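Local coordinates for Uly1 (Catenovulum maritimum, PDB 7DRQ), which is an ulvan lyase of polysaccharide lyase family 24 from a marine bacterium, probably cleaving the algal polysaccharide ulvan, and binds calcium, at residues A[119-124]-A[231-236]; A[150-155]-A[184-189]. All coordinates share one frame; numbering follows the deposited sequence.

Contact 1. Residues A[119-124]-A[231-236]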
loop_
_atom_site.group_PDB
_atom_site.type_symbol
_atom_site.label_atom_id
_atom_site.label_comp_id
_atom_site.label_asym_id
_atom_site.label_seq_id
_atom_site.Cartn_x
_atom_site.Cartn_y
_atom_site.Cartn_z
ATOM N N ASP A 119 21.409 8.214 2.782
ATOM C CA ASP A 119 21.844 9.407 2.060
ATOM C C ASP A 119 20.767 10.480 1.962
ATOM O O ASP A 119 20.954 11.461 1.236
ATOM C CB ASP A 119 22.361 9.039 0.661
ATOM C CG ASP A 119 21.284 8.449 -0.244
ATOM O OD1 ASP A 119 20.101 8.372 0.158
ATOM O OD2 ASP A 119 21.635 8.065 -1.379
ATOM N N GLU A 120 19.644 10.312 2.665
ATOM C CA GLU A 120 18.566 11.307 2.716
ATOM C C GLU A 120 17.980 11.623 1.337
ATOM O O GLU A 120 17.411 12.703 1.122
ATOM C CB GLU A 120 19.030 12.593 3.413
ATOM C CG GLU A 120 19.194 12.406 4.914
ATOM C CD GLU A 120 19.375 13.716 5.671
ATOM O OE1 GLU A 120 19.733 14.738 5.043
ATOM O OE2 GLU A 120 19.148 13.721 6.899
ATOM N N THR A 121 18.087 10.686 0.393
ATOM C CA THR A 121 17.353 10.837 -0.857
ATOM C C THR A 121 15.867 10.585 -0.627
ATOM O O THR A 121 15.470 9.834 0.272
ATOM C CB THR A 121 17.861 9.870 -1.919
ATOM O OG1 THR A 121 17.928 8.563 -1.355
ATOM C CG2 THR A 121 19.247 10.295 -2.457
ATOM N N ILE A 122 15.047 11.236 -1.443
ATOM C CA ILE A 122 13.603 11.076 -1.434
ATOM C C ILE A 122 13.214 10.294 -2.675
ATOM O O ILE A 122 13.713 10.575 -3.769
ATOM C CB ILE A 122 12.891 12.439 -1.428
ATOM C CG1 ILE A 122 13.420 13.312 -0.283
ATOM C CG2 ILE A 122 11.353 12.256 -1.386
ATOM C CD1 ILE A 122 13.049 14.781 -0.423
ATOM N N HIS A 123 12.317 9.329 -2.510
ATOM C CA HIS A 123 11.877 8.484 -3.617
ATOM C C HIS A 123 10.364 8.518 -3.735
ATOM O O HIS A 123 9.658 8.392 -2.729
ATOM C CB HIS A 123 12.382 7.064 -3.411
ATOM C CG HIS A 123 13.858 7.017 -3.201
ATOM N ND1 HIS A 123 14.744 6.855 -4.243
ATOM C CD2 HIS A 123 14.609 7.207 -2.091
ATOM C CE1 HIS A 123 15.979 6.908 -3.779
ATOM N NE2 HIS A 123 15.927 7.114 -2.475
ATOM N N LEU A 124 9.879 8.691 -4.966
ATOM C CA LEU A 124 8.454 8.737 -5.276
ATOM C C LEU A 124 8.138 7.773 -6.410
ATOM O O LEU A 124 8.829 7.770 -7.436
ATOM C CB LEU A 124 8.022 10.147 -5.686
ATOM C CG LEU A 124 8.188 11.215 -4.608
ATOM C CD1 LEU A 124 8.134 12.586 -5.244
ATOM C CD2 LEU A 124 7.077 11.054 -3.565
ATOM N N ASN A 231 13.131 -4.974 -4.336
ATOM C CA ASN A 231 14.516 -4.597 -4.560
ATOM C C ASN A 231 14.997 -3.785 -3.364
ATOM O O ASN A 231 14.257 -3.555 -2.402
ATOM C CB ASN A 231 14.683 -3.828 -5.880
ATOM C CG ASN A 231 13.841 -2.560 -5.932
ATOM O OD1 ASN A 231 13.223 -2.164 -4.946
ATOM N ND2 ASN A 231 13.815 -1.919 -7.098
ATOM N N LYS A 232 16.252 -3.361 -3.430
ATOM C CA LYS A 232 16.901 -2.645 -2.344
ATOM C C LYS A 232 17.579 -1.409 -2.906
ATOM O O LYS A 232 18.121 -1.433 -4.017
ATOM C CB LYS A 232 17.918 -3.538 -1.609
ATOM C CG LYS A 232 18.773 -2.788 -0.584
ATOM C CD LYS A 232 19.624 -3.719 0.273
ATOM C CE LYS A 232 20.782 -4.303 -0.501
ATOM N NZ LYS A 232 21.618 -5.193 0.366
ATOM N N TYR A 233 17.530 -0.326 -2.141
ATOM C CA TYR A 233 18.216 0.895 -2.522
ATOM C C TYR A 233 19.695 0.778 -2.175
ATOM O O TYR A 233 20.057 0.432 -1.046
ATOM C CB TYR A 233 17.589 2.095 -1.815
ATOM C CG TYR A 233 18.278 3.377 -2.172
ATOM C CD1 TYR A 233 18.406 3.766 -3.505
ATOM C CD2 TYR A 233 18.855 4.172 -1.189
ATOM C CE1 TYR A 233 19.053 4.922 -3.843
ATOM C CE2 TYR A 233 19.515 5.335 -1.517
ATOM C CZ TYR A 233 19.614 5.705 -2.849
ATOM O OH TYR A 233 20.272 6.862 -3.181
ATOM N N LEU A 234 20.552 1.045 -3.153
ATOM C CA LEU A 234 21.999 0.974 -2.955
ATOM C C LEU A 234 22.494 2.408 -2.792
ATOM O O LEU A 234 22.837 3.077 -3.768
ATOM C CB LEU A 234 22.662 0.262 -4.126
ATOM C CG LEU A 234 22.049 -1.100 -4.479
ATOM C CD1 LEU A 234 22.720 -1.686 -5.724
ATOM C CD2 LEU A 234 22.151 -2.064 -3.294
ATOM N N ALA A 235 22.522 2.885 -1.542
ATOM C CA ALA A 235 22.868 4.284 -1.290
ATOM C C ALA A 235 24.263 4.618 -1.799
ATOM O O ALA A 235 24.510 5.734 -2.277
ATOM C CB ALA A 235 22.762 4.595 0.203
ATOM N N GLU A 236 25.192 3.667 -1.706
ATOM C CA GLU A 236 26.548 3.938 -2.155
ATOM C C GLU A 236 26.640 4.093 -3.670
ATOM O O GLU A 236 27.629 4.646 -4.163
ATOM C CB GLU A 236 27.480 2.828 -1.669
ATOM C CG GLU A 236 27.547 1.623 -2.582
ATOM C CD GLU A 236 26.394 0.647 -2.387
ATOM O OE1 GLU A 236 25.446 0.946 -1.612
ATOM O OE2 GLU A 236 26.452 -0.434 -3.018
#

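Contact 2. Residues A[150-155]-A[184-189]. With CA (calcium ion), chain C.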
loop_
_atom_site.group_PDB
_atom_site.type_symbol
_atom_site.label_atom_id
_atom_site.label_comp_id
_atom_site.label_asym_id
_atom_site.label_seq_id
_atom_site.Cartn_x
_atom_site.Cartn_y
_atom_site.Cartn_z
ATOM N N TYR A 150 8.962 6.919 -11.812
ATOM C CA TYR A 150 9.802 7.044 -10.627
ATOM C C TYR A 150 10.421 8.432 -10.590
ATOM O O TYR A 150 10.979 8.896 -11.593
ATOM C CB TYR A 150 10.893 5.960 -10.654
ATOM C CG TYR A 150 11.971 6.065 -9.601
ATOM C CD1 TYR A 150 11.656 6.261 -8.259
ATOM C CD2 TYR A 150 13.311 5.924 -9.950
ATOM C CE1 TYR A 150 12.659 6.351 -7.288
ATOM C CE2 TYR A 150 14.321 5.994 -8.993
ATOM C CZ TYR A 150 13.990 6.212 -7.666
ATOM O OH TYR A 150 14.990 6.279 -6.724
ATOM N N SER A 151 10.344 9.088 -9.435
ATOM C CA SER A 151 11.005 10.369 -9.229
ATOM C C SER A 151 11.878 10.269 -7.986
ATOM O O SER A 151 11.541 9.566 -7.027
ATOM C CB SER A 151 9.978 11.513 -9.081
ATOM O OG SER A 151 9.361 11.806 -10.325
ATOM N N TYR A 152 13.018 10.960 -8.006
ATOM C CA TYR A 152 13.932 10.855 -6.881
ATOM C C TYR A 152 14.790 12.106 -6.792
ATOM O O TYR A 152 14.899 12.889 -7.738
ATOM C CB TYR A 152 14.819 9.602 -6.968
ATOM C CG TYR A 152 15.822 9.622 -8.099
ATOM C CD1 TYR A 152 15.441 9.302 -9.406
ATOM C CD2 TYR A 152 17.148 9.956 -7.870
ATOM C CE1 TYR A 152 16.371 9.311 -10.453
ATOM C CE2 TYR A 152 18.084 9.970 -8.914
ATOM C CZ TYR A 152 17.683 9.657 -10.199
ATOM O OH TYR A 152 18.613 9.671 -11.229
ATOM N N SER A 153 15.414 12.265 -5.640
ATOM C CA SER A 153 16.043 13.521 -5.272
ATOM C C SER A 153 17.556 13.370 -5.173
ATOM O O SER A 153 18.118 12.267 -5.227
ATOM C CB SER A 153 15.485 14.014 -3.935
ATOM O OG SER A 153 16.177 13.370 -2.880
ATOM N N LEU A 154 18.206 14.518 -5.013
ATOM C CA LEU A 154 19.587 14.557 -4.582
ATOM C C LEU A 154 19.728 13.947 -3.196
ATOM O O LEU A 154 18.791 13.936 -2.390
ATOM C CB LEU A 154 20.088 16.002 -4.520
ATOM C CG LEU A 154 19.981 16.836 -5.791
ATOM C CD1 LEU A 154 20.307 18.311 -5.463
ATOM C CD2 LEU A 154 20.938 16.264 -6.819
ATOM N N ALA A 155 20.931 13.461 -2.915
ATOM C CA ALA A 155 21.292 13.128 -1.547
ATOM C C ALA A 155 21.230 14.386 -0.688
ATOM O O ALA A 155 21.597 15.476 -1.133
ATOM C CB ALA A 155 22.688 12.498 -1.497
ATOM N N TYR A 184 10.460 14.777 -14.829
ATOM C CA TYR A 184 11.043 14.211 -13.619
ATOM C C TYR A 184 10.741 12.727 -13.453
ATOM O O TYR A 184 10.965 12.180 -12.365
ATOM C CB TYR A 184 10.541 14.966 -12.387
ATOM C CG TYR A 184 11.110 16.358 -12.275
ATOM C CD1 TYR A 184 10.489 17.428 -12.903
ATOM C CD2 TYR A 184 12.262 16.599 -11.537
ATOM C CE1 TYR A 184 11.004 18.704 -12.804
ATOM C CE2 TYR A 184 12.785 17.878 -11.433
ATOM C CZ TYR A 184 12.148 18.919 -12.072
ATOM O OH TYR A 184 12.644 20.196 -11.980
ATOM N N LYS A 185 10.237 12.063 -14.491
ATOM C CA LYS A 185 9.777 10.683 -14.382
ATOM C C LYS A 185 10.787 9.755 -15.045
ATOM O O LYS A 185 11.115 9.919 -16.225
ATOM C CB LYS A 185 8.388 10.518 -15.005
ATOM C CG LYS A 185 7.270 11.290 -14.262
ATOM C CD LYS A 185 5.921 11.093 -14.956
ATOM C CE LYS A 185 5.893 11.806 -16.307
ATOM N NZ LYS A 185 4.631 11.565 -17.075
ATOM N N HIS A 186 11.293 8.806 -14.273
ATOM C CA HIS A 186 12.294 7.863 -14.728
ATOM C C HIS A 186 11.647 6.509 -14.977
ATOM O O HIS A 186 10.790 6.060 -14.210
ATOM C CB HIS A 186 13.415 7.742 -13.701
ATOM C CG HIS A 186 14.147 9.027 -13.489
ATOM N ND1 HIS A 186 15.329 9.322 -14.133
ATOM C CD2 HIS A 186 13.842 10.112 -12.735
ATOM C CE1 HIS A 186 15.733 10.528 -13.770
ATOM N NE2 HIS A 186 14.846 11.030 -12.924
ATOM N N LEU A 187 12.064 5.870 -16.052
ATOM C CA LEU A 187 11.443 4.635 -16.508
ATOM C C LEU A 187 12.041 3.401 -15.843
ATOM O O LEU A 187 11.613 2.278 -16.147
ATOM C CB LEU A 187 11.586 4.538 -18.033
ATOM C CG LEU A 187 10.630 3.632 -18.802
ATOM C CD1 LEU A 187 9.186 4.037 -18.525
ATOM C CD2 LEU A 187 10.945 3.699 -20.288
ATOM N N THR A 188 13.008 3.593 -14.948
ATOM C CA THR A 188 13.773 2.527 -14.318
ATOM C C THR A 188 14.304 3.039 -12.988
ATOM O O THR A 188 14.471 4.246 -12.788
ATOM C CB THR A 188 14.947 2.058 -15.203
ATOM O OG1 THR A 188 15.803 1.183 -14.451
ATOM C CG2 THR A 188 15.779 3.258 -15.685
HETATM N N MSE A 189 14.567 2.098 -12.085
HETATM C CA MSE A 189 15.199 2.379 -10.799
HETATM C C MSE A 189 16.680 1.996 -10.754
HETATM O O MSE A 189 17.383 2.317 -9.793
HETATM C CB MSE A 189 14.451 1.621 -9.700
HETATM C CG MSE A 189 12.950 1.880 -9.746
HETATM SE SE MSE A 189 12.066 1.175 -8.152
HETATM C CE MSE A 189 12.655 2.514 -6.858
HETATM CA CA CA C . 10.631 10.449 -18.483
HETATM O O HOH W 1 12.821 12.828 -10.349
HETATM O O HOH W 2 10.313 7.995 -18.436
HETATM O O HOH W 3 10.303 9.755 -20.870
HETATM O O HOH W 4 8.183 10.486 -18.592
#

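Contact 1. Residues A[119-124]-A[231-236]
The hydroxyl of Y233 makes the polar link to D119, donating to the carboxylate at 2.6 Å from OH to OD2, on the syn lone pair. D119 lies at the edge of the tyrosine ring, near its plane, the planes of carboxylate and ring 53° apart. Its other oxygen, OD1, serves its own turn: the backbone N of T121 donates to it at 3.1 Å, an Asx turn, and T121 OG1 donates to it at 2.7 Å, both from the same face of the carboxylate. H123 NE2 continues the hydrogen-bond network by donating to T121 OG1, also at 2.7 Å, while ND1 is hydrogen-bonded to Y150 OH. In the beta-propeller expected of this BNR-repeat family, the contact joins two successive antiparallel sheets, the turn before strand 122-126 in one meeting strand 225-234 of the next. An alanine in place of D119 would probably leave the Y233 hydroxyl without its acceptor and strip T121 N and OG1 of the oxygen that holds the turn. The aromatic part is a T-shaped pair, H123 presenting its edge to the face of Y233 with centroids 4.7 Å apart and planes at 61°. Y233 extends across to it because its CG stands opposite the backbone N (chi1 179°). On the other face of the tyrosine lies the backbone N of A235, offset toward the rim, while A235 CB lies 4.0 Å from D119 OD2.

Contact 2. Residues A[150-155]-A[184-189]
Y150, the residue most covered here, pairs with H186 through a single antiparallel hydrogen-bonded bridge: H186 N donates to Y150 O at 2.7 Å and Y150 N to H186 O at 3.1 Å. Its ring reaches along to T188 and M189, with CG opposite the backbone N (chi1 172°), and takes the selenomethionine M189 on one face. The M189 methyl makes a CH-pi contact there, with CE 4.0 Å from the Y150 ring centroid and only 18° off the normal, and SE stands farther above the same face in a Met-aromatic arrangement. The carbonyl of T188 lies at the ring edge, near its plane. H186 turns one face of its imidazole to Y152, whose CE1 sits over the centre of that face, 3.4 Å from H186 NE2, although the two rings meet obliquely, with planes at 52°. At the edge of the imidazole lies Y150 O, while NE2 is hydrogen-bonded to V171 O. Beside this bridge S151 OG donates to Y184 O at 2.6 Å, approaching from above the carbonyl plane, and a water that accepts from Y152 N probably donates to the same oxygen. Between Y184 and H186, K185 turns its own carbonyl to a calcium ion, with O 2.4 Å from the metal; D173, D183 and three waters also bind it. The hydrogen bonds to Y184 O and from H186 N, on the peptides flanking K185, are likely to steady the direction of its carbonyl, consistent with a second-shell role for strand 150-152, which gives the calcium ion no ligand.

In the fold
Both contacts hold the same three-stranded sheet, in which 122-126 and 150-152 are neighbours, but at different places, one at the turn before 122-126 and one at the outer strand 150-152. Contact 1 is the more buried and joins that sheet to the next one, mainly through side chains: a carboxylate, hydroxyls and two aromatic rings. Contact 2 is only partly buried and joins the outer strand to an irregular loop, mainly by backbone bonds, ring packing and a calcium-bound carbonyl. The centres of contact 1 and contact 2 lie about 10 Å apart. H123 ND1 and Y150 OH, at 2.6 Å, tie the T-shaped pair to the ring that M189 covers on one face, and L124 N probably hydrogen-bonds to S151 O between the neighbouring strands.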